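Local coordinates for protein lipase (Photobacterium sp. M37, PDB 2ORY) that probably hydrolyses the ester bonds of triacylglycerols as a cold-adapted lipase of the alpha/beta hydrolase superfamily, at residues S13-Y18 with K42-F47; A207-G212 with D236-A241; V261-Y266 with I302-Q307. All coordinates share one frame; numbering follows the deposited sequence.

Interaction 1 (S13-Y18 with K42-F47)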
ATOM      1  N   SER A  13      -1.890   4.259  -7.287  1.00 24.91           N
ATOM      2  CA  SER A  13      -1.101   4.079  -6.083  1.00 22.16           C
ATOM      3  C   SER A  13      -0.016   5.139  -6.026  1.00 24.50           C
ATOM      4  O   SER A  13       0.270   5.680  -4.955  1.00 23.42           O
ATOM      5  CB  SER A  13      -0.463   2.691  -6.047  1.00 21.42           C
ATOM      6  OG  SER A  13      -1.421   1.694  -5.727  1.00 22.45           O
ATOM      7  N   TYR A  14       0.581   5.448  -7.174  1.00 22.92           N
ATOM      8  CA  TYR A  14       1.652   6.448  -7.211  1.00 24.05           C
ATOM      9  C   TYR A  14       1.180   7.891  -7.169  1.00 27.49           C
ATOM     10  O   TYR A  14       1.876   8.762  -6.635  1.00 29.22           O
ATOM     11  CB  TYR A  14       2.580   6.219  -8.408  1.00 17.91           C
ATOM     12  CG  TYR A  14       3.681   5.219  -8.080  1.00 23.90           C
ATOM     13  CD1 TYR A  14       3.363   3.931  -7.638  1.00 22.80           C
ATOM     14  CD2 TYR A  14       5.033   5.569  -8.166  1.00 15.38           C
ATOM     15  CE1 TYR A  14       4.354   3.015  -7.283  1.00 22.41           C
ATOM     16  CE2 TYR A  14       6.049   4.653  -7.816  1.00 19.95           C
ATOM     17  CZ  TYR A  14       5.696   3.375  -7.372  1.00 26.85           C
ATOM     18  OH  TYR A  14       6.661   2.451  -7.007  1.00 21.52           O
ATOM     19  N   MET A  15      -0.010   8.142  -7.700  1.00 26.66           N
ATOM     20  CA  MET A  15      -0.580   9.485  -7.673  1.00 29.06           C
ATOM     21  C   MET A  15      -0.861   9.847  -6.210  1.00 29.94           C
ATOM     22  O   MET A  15      -0.939  11.019  -5.858  1.00 27.01           O
ATOM     23  CB  MET A  15      -1.884   9.521  -8.479  1.00 28.81           C
ATOM     24  CG  MET A  15      -2.459  10.928  -8.678  1.00 33.17           C
ATOM     25  SD  MET A  15      -3.955  10.925  -9.707  1.00 35.11           S
ATOM     26  CE  MET A  15      -5.179  10.478  -8.528  1.00 32.09           C
ATOM     27  N   SER A  16      -1.016   8.821  -5.371  1.00 27.79           N
ATOM     28  CA  SER A  16      -1.267   8.990  -3.944  1.00 26.88           C
ATOM     29  C   SER A  16      -0.125   9.721  -3.257  1.00 26.25           C
ATOM     30  O   SER A  16      -0.320  10.387  -2.239  1.00 27.87           O
ATOM     31  CB  SER A  16      -1.407   7.629  -3.273  1.00 23.75           C
ATOM     32  OG  SER A  16      -2.378   6.853  -3.928  1.00 36.36           O
ATOM     33  N   TYR A  17       1.066   9.576  -3.814  1.00 25.56           N
ATOM     34  CA  TYR A  17       2.257  10.173  -3.243  1.00 28.59           C
ATOM     35  C   TYR A  17       2.489  11.675  -3.463  1.00 33.55           C
ATOM     36  O   TYR A  17       3.458  12.231  -2.943  1.00 35.02           O
ATOM     37  CB  TYR A  17       3.487   9.376  -3.703  1.00 25.13           C
ATOM     38  CG  TYR A  17       3.611   8.034  -3.000  1.00 28.91           C
ATOM     39  CD1 TYR A  17       3.712   6.846  -3.723  1.00 26.07           C
ATOM     40  CD2 TYR A  17       3.608   7.957  -1.602  1.00 26.36           C
ATOM     41  CE1 TYR A  17       3.806   5.613  -3.078  1.00 25.47           C
ATOM     42  CE2 TYR A  17       3.704   6.728  -0.947  1.00 25.52           C
ATOM     43  CZ  TYR A  17       3.802   5.564  -1.692  1.00 25.10           C
ATOM     44  OH  TYR A  17       3.908   4.355  -1.045  1.00 27.93           O
ATOM     45  N   TYR A  18       1.616  12.343  -4.208  1.00 30.90           N
ATOM     46  CA  TYR A  18       1.812  13.765  -4.419  1.00 33.28           C
ATOM     47  C   TYR A  18       1.858  14.456  -3.076  1.00 37.59           C
ATOM     48  O   TYR A  18       1.050  14.163  -2.203  1.00 39.84           O
ATOM     49  CB  TYR A  18       0.691  14.353  -5.267  1.00 34.22           C
ATOM     50  CG  TYR A  18       1.010  14.369  -6.742  1.00 32.44           C
ATOM     51  CD1 TYR A  18       0.175  13.738  -7.660  1.00 31.38           C
ATOM     52  CD2 TYR A  18       2.134  15.037  -7.221  1.00 27.04           C
ATOM     53  CE1 TYR A  18       0.445  13.772  -9.016  1.00 26.99           C
ATOM     54  CE2 TYR A  18       2.416  15.079  -8.580  1.00 26.28           C
ATOM     55  CZ  TYR A  18       1.565  14.447  -9.471  1.00 29.63           C
ATOM     56  OH  TYR A  18       1.815  14.493 -10.824  1.00 27.12           O
ATOM     57  N   LYS A  42      -5.936  14.334 -15.642  1.00 50.24           N
ATOM     58  CA  LYS A  42      -6.183  15.003 -16.910  1.00 50.32           C
ATOM     59  C   LYS A  42      -5.009  14.943 -17.871  1.00 45.00           C
ATOM     60  O   LYS A  42      -5.175  15.140 -19.067  1.00 44.91           O
ATOM     61  CB  LYS A  42      -6.535  16.464 -16.644  1.00 55.21           C
ATOM     62  CG  LYS A  42      -6.840  17.275 -17.880  1.00 61.16           C
ATOM     63  CD  LYS A  42      -6.943  18.764 -17.546  1.00 67.35           C
ATOM     64  CE  LYS A  42      -5.587  19.353 -17.140  1.00 69.55           C
ATOM     65  NZ  LYS A  42      -5.646  20.827 -16.886  1.00 70.19           N
ATOM     66  N   THR A  43      -3.825  14.657 -17.355  1.00 43.27           N
ATOM     67  CA  THR A  43      -2.652  14.626 -18.208  1.00 42.86           C
ATOM     68  C   THR A  43      -1.910  13.302 -18.274  1.00 43.43           C
ATOM     69  O   THR A  43      -1.297  12.981 -19.294  1.00 43.83           O
ATOM     70  CB  THR A  43      -1.667  15.720 -17.775  1.00 47.85           C
ATOM     71  OG1 THR A  43      -1.210  15.453 -16.442  1.00 47.98           O
ATOM     72  CG2 THR A  43      -2.355  17.090 -17.809  1.00 43.95           C
ATOM     73  N   TRP A  44      -1.944  12.532 -17.190  1.00 44.72           N
ATOM     74  CA  TRP A  44      -1.252  11.241 -17.165  1.00 41.22           C
ATOM     75  C   TRP A  44      -1.850  10.331 -18.235  1.00 39.41           C
ATOM     76  O   TRP A  44      -3.074  10.194 -18.323  1.00 34.27           O
ATOM     77  CB  TRP A  44      -1.411  10.582 -15.791  1.00 42.39           C
ATOM     78  CG  TRP A  44      -0.566  11.161 -14.686  1.00 39.85           C
ATOM     79  CD1 TRP A  44      -0.169  12.461 -14.541  1.00 40.45           C
ATOM     80  CD2 TRP A  44      -0.094  10.469 -13.527  1.00 39.91           C
ATOM     81  NE1 TRP A  44       0.518  12.621 -13.361  1.00 37.81           N
ATOM     82  CE2 TRP A  44       0.576  11.415 -12.717  1.00 41.37           C
ATOM     83  CE3 TRP A  44      -0.176   9.139 -13.090  1.00 37.27           C
ATOM     84  CZ2 TRP A  44       1.158  11.072 -11.492  1.00 38.99           C
ATOM     85  CZ3 TRP A  44       0.406   8.797 -11.870  1.00 36.45           C
ATOM     86  CH2 TRP A  44       1.061   9.759 -11.088  1.00 39.29           C
ATOM     87  N   LYS A  45      -0.992   9.705 -19.037  1.00 39.17           N
ATOM     88  CA  LYS A  45      -1.454   8.817 -20.103  1.00 44.05           C
ATOM     89  C   LYS A  45      -2.530   7.818 -19.642  1.00 44.07           C
ATOM     90  O   LYS A  45      -3.657   7.824 -20.145  1.00 44.05           O
ATOM     91  CB  LYS A  45      -0.278   8.045 -20.712  1.00 46.98           C
ATOM     92  CG  LYS A  45       0.733   8.880 -21.482  1.00 51.29           C
ATOM     93  CD  LYS A  45       1.755   7.960 -22.150  1.00 53.16           C
ATOM     94  CE  LYS A  45       2.951   8.723 -22.711  1.00 55.97           C
ATOM     95  NZ  LYS A  45       3.988   7.828 -23.332  1.00 53.17           N
ATOM     96  N   PRO A  46      -2.199   6.955 -18.668  1.00 41.39           N
ATOM     97  CA  PRO A  46      -3.173   5.974 -18.183  1.00 39.86           C
ATOM     98  C   PRO A  46      -4.546   6.516 -17.771  1.00 36.96           C
ATOM     99  O   PRO A  46      -5.526   5.766 -17.729  1.00 36.64           O
ATOM    100  CB  PRO A  46      -2.428   5.296 -17.029  1.00 37.25           C
ATOM    101  CG  PRO A  46      -1.493   6.343 -16.563  1.00 40.84           C
ATOM    102  CD  PRO A  46      -0.977   6.922 -17.848  1.00 39.35           C
ATOM    103  N   PHE A  47      -4.635   7.810 -17.485  1.00 35.98           N
ATOM    104  CA  PHE A  47      -5.915   8.387 -17.078  1.00 36.24           C
ATOM    105  C   PHE A  47      -6.654   9.092 -18.222  1.00 37.88           C
ATOM    106  O   PHE A  47      -7.734   9.631 -18.014  1.00 35.87           O
ATOM    107  CB  PHE A  47      -5.722   9.390 -15.926  1.00 37.27           C
ATOM    108  CG  PHE A  47      -5.041   8.816 -14.701  1.00 36.96           C
ATOM    109  CD1 PHE A  47      -5.351   7.538 -14.235  1.00 40.77           C
ATOM    110  CD2 PHE A  47      -4.104   9.569 -13.995  1.00 37.35           C
ATOM    111  CE1 PHE A  47      -4.735   7.013 -13.078  1.00 37.77           C
ATOM    112  CE2 PHE A  47      -3.485   9.058 -12.843  1.00 38.90           C
ATOM    113  CZ  PHE A  47      -3.804   7.774 -12.385  1.00 33.28           C
TER

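Interaction 2 (A207-G212 with D236-A241)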
ATOM      1  N   ALA A 207       4.137  -3.883  -3.363  1.00 23.63           N
ATOM      2  CA  ALA A 207       5.252  -3.754  -2.435  1.00 20.56           C
ATOM      3  C   ALA A 207       4.940  -3.695  -0.946  1.00 23.58           C
ATOM      4  O   ALA A 207       5.607  -2.977  -0.190  1.00 22.12           O
ATOM      5  CB  ALA A 207       6.027  -2.504  -2.829  1.00 13.76           C
ATOM      6  N   GLY A 208       3.954  -4.454  -0.511  1.00 20.47           N
ATOM      7  CA  GLY A 208       3.590  -4.391   0.886  1.00 19.58           C
ATOM      8  C   GLY A 208       4.196  -5.428   1.794  1.00 23.57           C
ATOM      9  O   GLY A 208       4.461  -6.567   1.373  1.00 23.08           O
ATOM     10  N   PRO A 209       4.477  -5.048   3.050  1.00 18.41           N
ATOM     11  CA  PRO A 209       5.049  -6.003   3.999  1.00 16.10           C
ATOM     12  C   PRO A 209       3.858  -6.813   4.535  1.00 22.50           C
ATOM     13  O   PRO A 209       2.715  -6.508   4.200  1.00 21.25           O
ATOM     14  CB  PRO A 209       5.658  -5.107   5.063  1.00 19.80           C
ATOM     15  CG  PRO A 209       4.688  -3.933   5.110  1.00 14.39           C
ATOM     16  CD  PRO A 209       4.398  -3.690   3.625  1.00 19.27           C
ATOM     17  N   THR A 210       4.125  -7.822   5.362  1.00 22.47           N
ATOM     18  CA  THR A 210       3.081  -8.667   5.937  1.00 22.69           C
ATOM     19  C   THR A 210       2.247  -7.930   6.970  1.00 23.42           C
ATOM     20  O   THR A 210       2.780  -7.416   7.956  1.00 25.58           O
ATOM     21  CB  THR A 210       3.673  -9.915   6.654  1.00 22.80           C
ATOM     22  OG1 THR A 210       4.636  -9.488   7.625  1.00 27.75           O
ATOM     23  CG2 THR A 210       4.347 -10.878   5.659  1.00 18.44           C
ATOM     24  N   ALA A 211       0.941  -7.882   6.755  1.00 19.39           N
ATOM     25  CA  ALA A 211       0.060  -7.228   7.714  1.00 24.20           C
ATOM     26  C   ALA A 211      -0.186  -8.091   8.946  1.00 22.65           C
ATOM     27  O   ALA A 211      -0.288  -7.560  10.039  1.00 23.63           O
ATOM     28  CB  ALA A 211      -1.279  -6.891   7.072  1.00 24.04           C
ATOM     29  N   GLY A 212      -0.277  -9.412   8.778  1.00 22.88           N
ATOM     30  CA  GLY A 212      -0.566 -10.279   9.914  1.00 22.80           C
ATOM     31  C   GLY A 212       0.018 -11.685   9.867  1.00 26.15           C
ATOM     32  O   GLY A 212       0.965 -11.937   9.118  1.00 28.28           O
ATOM     33  N   ASP A 236      12.927  -6.015  -4.040  1.00 28.30           N
ATOM     34  CA  ASP A 236      12.428  -5.002  -3.120  1.00 28.24           C
ATOM     35  C   ASP A 236      12.423  -5.668  -1.747  1.00 28.94           C
ATOM     36  O   ASP A 236      11.768  -6.694  -1.557  1.00 31.52           O
ATOM     37  CB  ASP A 236      11.009  -4.581  -3.521  1.00 24.21           C
ATOM     38  CG  ASP A 236      10.384  -3.588  -2.545  1.00 23.83           C
ATOM     39  OD1 ASP A 236      11.093  -3.070  -1.657  1.00 21.07           O
ATOM     40  OD2 ASP A 236       9.171  -3.317  -2.673  1.00 25.03           O
ATOM     41  N   ILE A 237      13.152  -5.099  -0.791  1.00 27.04           N
ATOM     42  CA  ILE A 237      13.211  -5.685   0.551  1.00 26.19           C
ATOM     43  C   ILE A 237      11.925  -5.567   1.381  1.00 21.67           C
ATOM     44  O   ILE A 237      11.653  -6.425   2.214  1.00 25.77           O
ATOM     45  CB  ILE A 237      14.374  -5.092   1.413  1.00 27.52           C
ATOM     46  CG1 ILE A 237      14.163  -3.596   1.604  1.00 31.89           C
ATOM     47  CG2 ILE A 237      15.734  -5.361   0.768  1.00 26.78           C
ATOM     48  CD1 ILE A 237      15.214  -2.938   2.448  1.00 26.44           C
ATOM     49  N   VAL A 238      11.122  -4.537   1.154  1.00 18.89           N
ATOM     50  CA  VAL A 238       9.901  -4.334   1.948  1.00 19.59           C
ATOM     51  C   VAL A 238       8.980  -5.537   2.127  1.00 21.41           C
ATOM     52  O   VAL A 238       8.604  -5.872   3.251  1.00 24.98           O
ATOM     53  CB  VAL A 238       9.118  -3.160   1.394  1.00 20.04           C
ATOM     54  CG1 VAL A 238       7.767  -3.018   2.106  1.00 20.35           C
ATOM     55  CG2 VAL A 238       9.958  -1.919   1.572  1.00 19.94           C
ATOM     56  N   PRO A 239       8.591  -6.199   1.025  1.00 22.84           N
ATOM     57  CA  PRO A 239       7.718  -7.366   1.145  1.00 22.15           C
ATOM     58  C   PRO A 239       8.374  -8.483   1.942  1.00 20.48           C
ATOM     59  O   PRO A 239       7.698  -9.439   2.311  1.00 21.61           O
ATOM     60  CB  PRO A 239       7.502  -7.788  -0.303  1.00 15.10           C
ATOM     61  CG  PRO A 239       7.550  -6.514  -1.018  1.00 17.28           C
ATOM     62  CD  PRO A 239       8.740  -5.829  -0.390  1.00 17.78           C
ATOM     63  N   TYR A 240       9.683  -8.382   2.183  1.00 18.98           N
ATOM     64  CA  TYR A 240      10.393  -9.434   2.929  1.00 22.92           C
ATOM     65  C   TYR A 240      10.197  -9.419   4.442  1.00 22.27           C
ATOM     66  O   TYR A 240      10.750 -10.263   5.148  1.00 21.58           O
ATOM     67  CB  TYR A 240      11.902  -9.401   2.645  1.00 28.56           C
ATOM     68  CG  TYR A 240      12.314  -9.982   1.304  1.00 28.90           C
ATOM     69  CD1 TYR A 240      12.072  -9.286   0.117  1.00 31.59           C
ATOM     70  CD2 TYR A 240      12.977 -11.211   1.224  1.00 34.55           C
ATOM     71  CE1 TYR A 240      12.477  -9.786  -1.111  1.00 30.09           C
ATOM     72  CE2 TYR A 240      13.395 -11.732  -0.020  1.00 32.75           C
ATOM     73  CZ  TYR A 240      13.139 -11.008  -1.178  1.00 35.77           C
ATOM     74  OH  TYR A 240      13.536 -11.484  -2.410  1.00 39.00           O
ATOM     75  N   ALA A 241       9.443  -8.445   4.941  1.00 21.32           N
ATOM     76  CA  ALA A 241       9.144  -8.343   6.367  1.00 22.21           C
ATOM     77  C   ALA A 241       7.657  -8.670   6.500  1.00 24.86           C
ATOM     78  O   ALA A 241       6.866  -8.299   5.619  1.00 24.94           O
ATOM     79  CB  ALA A 241       9.408  -6.930   6.859  1.00 18.74           C
TER

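Interaction 3 (V261-Y266 with I302-Q307)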
ATOM      1  N   VAL A 261      26.092  -5.436  -3.255  1.00 41.09           N
ATOM      2  CA  VAL A 261      25.741  -4.297  -2.417  1.00 35.14           C
ATOM      3  C   VAL A 261      25.324  -4.820  -1.052  1.00 35.32           C
ATOM      4  O   VAL A 261      24.265  -5.419  -0.916  1.00 40.41           O
ATOM      5  CB  VAL A 261      24.585  -3.521  -3.040  1.00 33.05           C
ATOM      6  CG1 VAL A 261      24.015  -2.524  -2.047  1.00 34.79           C
ATOM      7  CG2 VAL A 261      25.082  -2.807  -4.264  1.00 30.44           C
ATOM      8  N   LYS A 262      26.150  -4.597  -0.039  1.00 31.49           N
ATOM      9  CA  LYS A 262      25.830  -5.097   1.293  1.00 31.64           C
ATOM     10  C   LYS A 262      25.385  -4.042   2.299  1.00 29.94           C
ATOM     11  O   LYS A 262      25.785  -2.876   2.224  1.00 28.63           O
ATOM     12  CB  LYS A 262      27.028  -5.856   1.873  1.00 32.83           C
ATOM     13  CG  LYS A 262      27.650  -6.858   0.920  1.00 40.32           C
ATOM     14  CD  LYS A 262      28.912  -7.470   1.525  1.00 46.05           C
ATOM     15  CE  LYS A 262      29.804  -8.044   0.439  1.00 47.56           C
ATOM     16  NZ  LYS A 262      30.145  -6.997  -0.570  1.00 53.38           N
ATOM     17  N   PRO A 263      24.549  -4.449   3.264  1.00 25.89           N
ATOM     18  CA  PRO A 263      24.025  -3.567   4.317  1.00 26.89           C
ATOM     19  C   PRO A 263      25.106  -3.187   5.332  1.00 29.18           C
ATOM     20  O   PRO A 263      25.949  -4.022   5.689  1.00 27.25           O
ATOM     21  CB  PRO A 263      22.942  -4.415   4.964  1.00 27.48           C
ATOM     22  CG  PRO A 263      23.529  -5.829   4.851  1.00 27.85           C
ATOM     23  CD  PRO A 263      24.081  -5.835   3.441  1.00 20.46           C
ATOM     24  N   LEU A 264      25.092  -1.933   5.781  1.00 24.80           N
ATOM     25  CA  LEU A 264      26.040  -1.476   6.785  1.00 24.39           C
ATOM     26  C   LEU A 264      25.707  -2.227   8.068  1.00 22.26           C
ATOM     27  O   LEU A 264      24.620  -2.791   8.206  1.00 24.04           O
ATOM     28  CB  LEU A 264      25.911   0.042   7.024  1.00 20.63           C
ATOM     29  CG  LEU A 264      26.262   0.904   5.808  1.00 24.22           C
ATOM     30  CD1 LEU A 264      25.879   2.383   6.054  1.00 21.71           C
ATOM     31  CD2 LEU A 264      27.759   0.743   5.486  1.00 19.32           C
ATOM     32  N   LEU A 265      26.642  -2.235   9.005  1.00 19.87           N
ATOM     33  CA  LEU A 265      26.446  -2.930  10.273  1.00 24.72           C
ATOM     34  C   LEU A 265      25.212  -2.466  11.056  1.00 23.30           C
ATOM     35  O   LEU A 265      24.557  -3.277  11.713  1.00 22.91           O
ATOM     36  CB  LEU A 265      27.702  -2.754  11.148  1.00 25.16           C
ATOM     37  CG  LEU A 265      28.964  -3.444  10.621  1.00 31.21           C
ATOM     38  CD1 LEU A 265      30.211  -3.015  11.415  1.00 26.36           C
ATOM     39  CD2 LEU A 265      28.746  -4.951  10.706  1.00 27.12           C
ATOM     40  N   TYR A 266      24.910  -1.165  11.001  1.00 23.23           N
ATOM     41  CA  TYR A 266      23.761  -0.632  11.735  1.00 21.57           C
ATOM     42  C   TYR A 266      22.517  -1.334  11.220  1.00 19.31           C
ATOM     43  O   TYR A 266      21.673  -1.737  12.002  1.00 23.17           O
ATOM     44  CB  TYR A 266      23.619   0.887  11.547  1.00 19.64           C
ATOM     45  CG  TYR A 266      22.618   1.541  12.504  1.00 27.93           C
ATOM     46  CD1 TYR A 266      22.994   1.885  13.808  1.00 25.81           C
ATOM     47  CD2 TYR A 266      21.295   1.812  12.112  1.00 25.92           C
ATOM     48  CE1 TYR A 266      22.095   2.476  14.697  1.00 21.94           C
ATOM     49  CE2 TYR A 266      20.373   2.412  13.003  1.00 14.89           C
ATOM     50  CZ  TYR A 266      20.789   2.736  14.296  1.00 24.65           C
ATOM     51  OH  TYR A 266      19.930   3.309  15.214  1.00 21.12           O
ATOM     52  N   ILE A 302      25.539   1.613  -5.245  1.00 30.60           N
ATOM     53  CA  ILE A 302      26.276   0.670  -4.411  1.00 34.52           C
ATOM     54  C   ILE A 302      25.979   0.678  -2.927  1.00 30.90           C
ATOM     55  O   ILE A 302      26.564  -0.112  -2.189  1.00 29.36           O
ATOM     56  CB  ILE A 302      27.799   0.847  -4.569  1.00 39.19           C
ATOM     57  CG1 ILE A 302      28.211   2.194  -3.964  1.00 45.32           C
ATOM     58  CG2 ILE A 302      28.185   0.773  -6.042  1.00 38.99           C
ATOM     59  CD1 ILE A 302      29.696   2.444  -3.923  1.00 45.37           C
ATOM     60  N   GLU A 303      25.105   1.573  -2.478  1.00 29.18           N
ATOM     61  CA  GLU A 303      24.750   1.593  -1.060  1.00 28.14           C
ATOM     62  C   GLU A 303      23.422   0.875  -0.869  1.00 25.38           C
ATOM     63  O   GLU A 303      22.434   1.192  -1.532  1.00 22.04           O
ATOM     64  CB  GLU A 303      24.633   3.026  -0.531  1.00 28.10           C
ATOM     65  CG  GLU A 303      25.917   3.810  -0.644  1.00 40.00           C
ATOM     66  CD  GLU A 303      25.750   5.235  -0.201  1.00 47.97           C
ATOM     67  OE1 GLU A 303      25.627   5.453   1.028  1.00 52.45           O
ATOM     68  OE2 GLU A 303      25.739   6.137  -1.079  1.00 49.44           O
ATOM     69  N   TYR A 304      23.419  -0.100   0.031  1.00 21.24           N
ATOM     70  CA  TYR A 304      22.229  -0.889   0.361  1.00 20.06           C
ATOM     71  C   TYR A 304      20.939  -0.041   0.447  1.00 21.91           C
ATOM     72  O   TYR A 304      19.977  -0.277  -0.286  1.00 25.18           O
ATOM     73  CB  TYR A 304      22.477  -1.613   1.695  1.00 17.50           C
ATOM     74  CG  TYR A 304      21.482  -2.704   2.030  1.00 21.45           C
ATOM     75  CD1 TYR A 304      21.581  -3.978   1.457  1.00 27.81           C
ATOM     76  CD2 TYR A 304      20.430  -2.459   2.903  1.00 19.42           C
ATOM     77  CE1 TYR A 304      20.638  -4.990   1.758  1.00 27.54           C
ATOM     78  CE2 TYR A 304      19.488  -3.446   3.200  1.00 30.74           C
ATOM     79  CZ  TYR A 304      19.595  -4.707   2.629  1.00 29.80           C
ATOM     80  OH  TYR A 304      18.647  -5.653   2.937  1.00 31.82           O
ATOM     81  N   LEU A 305      20.917   0.957   1.325  1.00 22.50           N
ATOM     82  CA  LEU A 305      19.719   1.790   1.475  1.00 21.48           C
ATOM     83  C   LEU A 305      19.292   2.503   0.190  1.00 25.76           C
ATOM     84  O   LEU A 305      18.100   2.700  -0.046  1.00 22.60           O
ATOM     85  CB  LEU A 305      19.934   2.815   2.587  1.00 18.24           C
ATOM     86  CG  LEU A 305      20.097   2.200   3.977  1.00 23.27           C
ATOM     87  CD1 LEU A 305      20.324   3.267   4.994  1.00 30.00           C
ATOM     88  CD2 LEU A 305      18.868   1.420   4.340  1.00 28.98           C
ATOM     89  N   VAL A 306      20.262   2.902  -0.632  1.00 21.51           N
ATOM     90  CA  VAL A 306      19.955   3.585  -1.875  1.00 21.44           C
ATOM     91  C   VAL A 306      19.369   2.568  -2.865  1.00 25.93           C
ATOM     92  O   VAL A 306      18.345   2.821  -3.510  1.00 24.63           O
ATOM     93  CB  VAL A 306      21.242   4.274  -2.458  1.00 27.82           C
ATOM     94  CG1 VAL A 306      20.906   5.039  -3.733  1.00 18.99           C
ATOM     95  CG2 VAL A 306      21.842   5.243  -1.420  1.00 17.42           C
ATOM     96  N   GLN A 307      20.012   1.407  -2.964  1.00 25.09           N
ATOM     97  CA  GLN A 307      19.554   0.329  -3.845  1.00 25.92           C
ATOM     98  C   GLN A 307      18.138  -0.108  -3.423  1.00 26.15           C
ATOM     99  O   GLN A 307      17.286  -0.416  -4.254  1.00 27.69           O
ATOM    100  CB  GLN A 307      20.507  -0.866  -3.715  1.00 23.22           C
ATOM    101  CG  GLN A 307      20.145  -2.064  -4.570  1.00 26.87           C
ATOM    102  CD  GLN A 307      20.466  -1.848  -6.034  1.00 29.96           C
ATOM    103  OE1 GLN A 307      19.631  -2.071  -6.906  1.00 27.39           O
ATOM    104  NE2 GLN A 307      21.692  -1.406  -6.308  1.00 32.59           N
TER
HETATM  105  O   HOH W   1      25.521  -0.395   1.877  1.00 27.44           O

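Interaction 1 (S13-Y18 with K42-F47)
Met15 and Trp44 meet in a Met-aromatic contact, part of a small buried cluster that joins the C-terminal part of helix 5-15 and the residues following it to the chain just beyond helix 30-43 in this alpha/beta hydrolase. The thioether sulfur hangs over the indole, almost on the normal of the six-membered ring (3° off it), but at a distance: SD of Met15 is 5.2 Å from that ring's centroid. The closer touch is at the base of the residue, Met15 CA being 3.8 Å from Trp44 CH2, with CB just behind. With CG of Met15 anti to the backbone N (chi1 -172°) and chi2 also extended, the sulfur is held out over the indole and within reach of Phe47; the bend at chi3 turns only the terminal methyl. SD comes obliquely to the phenyl ring, and its nearest carbon there is Phe47 CE2 at 3.7 Å. One sulfur therefore serves two aromatic rings from different directions.

Tyr18 works on another border of the indole. It leaves the type I turn that runs from Met15 to Tyr18, and the phenol and the indole run antiparallel past one another; Tyr18 CE1 lies 3.7 Å from Trp44 CZ2. The phenol oxygen reaches the indole edge near the ring plane, where the pyrrole N-H can point at it. The same oxygen is hydrogen-bonded to Asp330, so the tryptophan is a secondary partner. Ile331 of helix 328-332 touches both Tyr18 and Trp44, while Met37 and Ala40 of helix 30-43 pack on Met15, which encloses the cluster between three helices. The polar link across the two segments remains weak: Trp44 NE1 donates to Tyr18 OH over 3.4 Å, with a bent N-H...O angle of 139°.

Interaction 2 (A207-G212 with D236-A241)
Pro209 and Pro239 bring the two loops closest together, their CA atoms 4.1 Å apart, and backbone atoms do much of the work around them. Gly208 O receives a CA-H...O contact from Pro239 CA at 3.4 Å. On the tight side Val238 runs alongside Pro209 in the same sense, with CG1 of Val238 3.8 Å from CD of Pro209. That methyl stands anti to its own backbone N (chi1 174°), which also brings it against Ala207 O at 3.2 Å. At the far end the loops are pinned by one good bond: Thr210 N donates to Ala241 O over 2.8 Å, nearly straight at 167°, in the carbonyl plane and on a lone pair. Thr210 OG1 is hydrogen-bonded to the backbone N of Trp242.

Pro239 is tight on its CA side, although partly exposed; looser still is Tyr240, also partly exposed, whose CB points away from the opposite loop. Here the polar atoms find partners in the rest of the chain: Pro239 O accepts from Gln285, and Tyr240 OH bonds to Ser234 O.

Asp236 meets the first loop through OD2, 3.3 Å from Ala207 CB. Its other oxygen, OD1, accepts from Val238 N above the carboxylate plane, closing an Asx turn that probably helps to hold the carboxylate's orientation, while OD2 is bonded to Tyr316 and His312. Loop 207-212 leaves the outermost strand 199-206, and loop 236-241, beside it after helix 214-224, presents Asp236 to His312, consistent with the acid of a Ser-His-Asp triad, probably with Ser174 as nucleophile.

Interaction 3 (V261-Y266 with I302-Q307)
The ring of Tyr304 carries Pro263 on one face and the carbonyl oxygen of Val261 at its edge, in plane. Pro263 CB sits 3.6 Å from the ring centroid and only 9° off the normal, a CH-pi contact centred on the aromatic system, while CD of the same proline lies 3.7 Å from Tyr304 CD1. The two side chains are set at a slant, so the pyrrolidine covers the ring from its centre towards CD1 and CE1. The phenol is laid under the proline because CG of Tyr304 is anti to the backbone N (chi1 -167°). At the far end of the ring, the Tyr304 hydroxyl is hydrogen-bonded to Leu250 O, and the ring of Tyr254 meets that of Tyr304 with the planes at about 55°.

Val261 presses on the backbone rather than on a ring. Its CG1 reaches Tyr304 N at 3.2 Å, at the first turn of helix 304-319, whereas Val261 CG2 lies 3.7 Å from Ile302 CA. Gln307, one turn along, comes near CG2 with its amide, though its nitrogen is bonded to Asn298 O and its oxygen to Gln311.

The contact thus joins the chain leading into helix 265-278, whose N-cap position is Leu264, to the start of helix 304-319, with Glu303 at the N-cap. A water links them: it donates to Lys262 O at 2.5 Å and accepts from Tyr304 N at 2.8 Å. With no direct hydrogen bond between the segments, cohesion rests on apolar and CH-pi packing. The water gives polar partners to a carbonyl and a first-turn N-H that have no direct bond to each other, and so implies a joint that is partly apolar and partly bridged by water.

The three contacts follow one another along the chain, and the probable catalytic site is the thread between them. Interaction 2 holds Asp236, the likely triad acid. Interaction 3, with its centre about 18 Å from that of interaction 2, touches it where Ile237 CG2 packs 3.6 Å from Tyr304 OH; helix 304-319, which starts in interaction 3, carries His312, the likely triad histidine, farther along. Interaction 1 lies on the opposite side of the chain's centre from interaction 2, their centres about 23 Å apart and their nearest atoms about 7 Å. Even so, its turn from Met15 to Tyr18 approaches the site, since Tyr17 touches Ser174, the probable nucleophile, and bonds to His173.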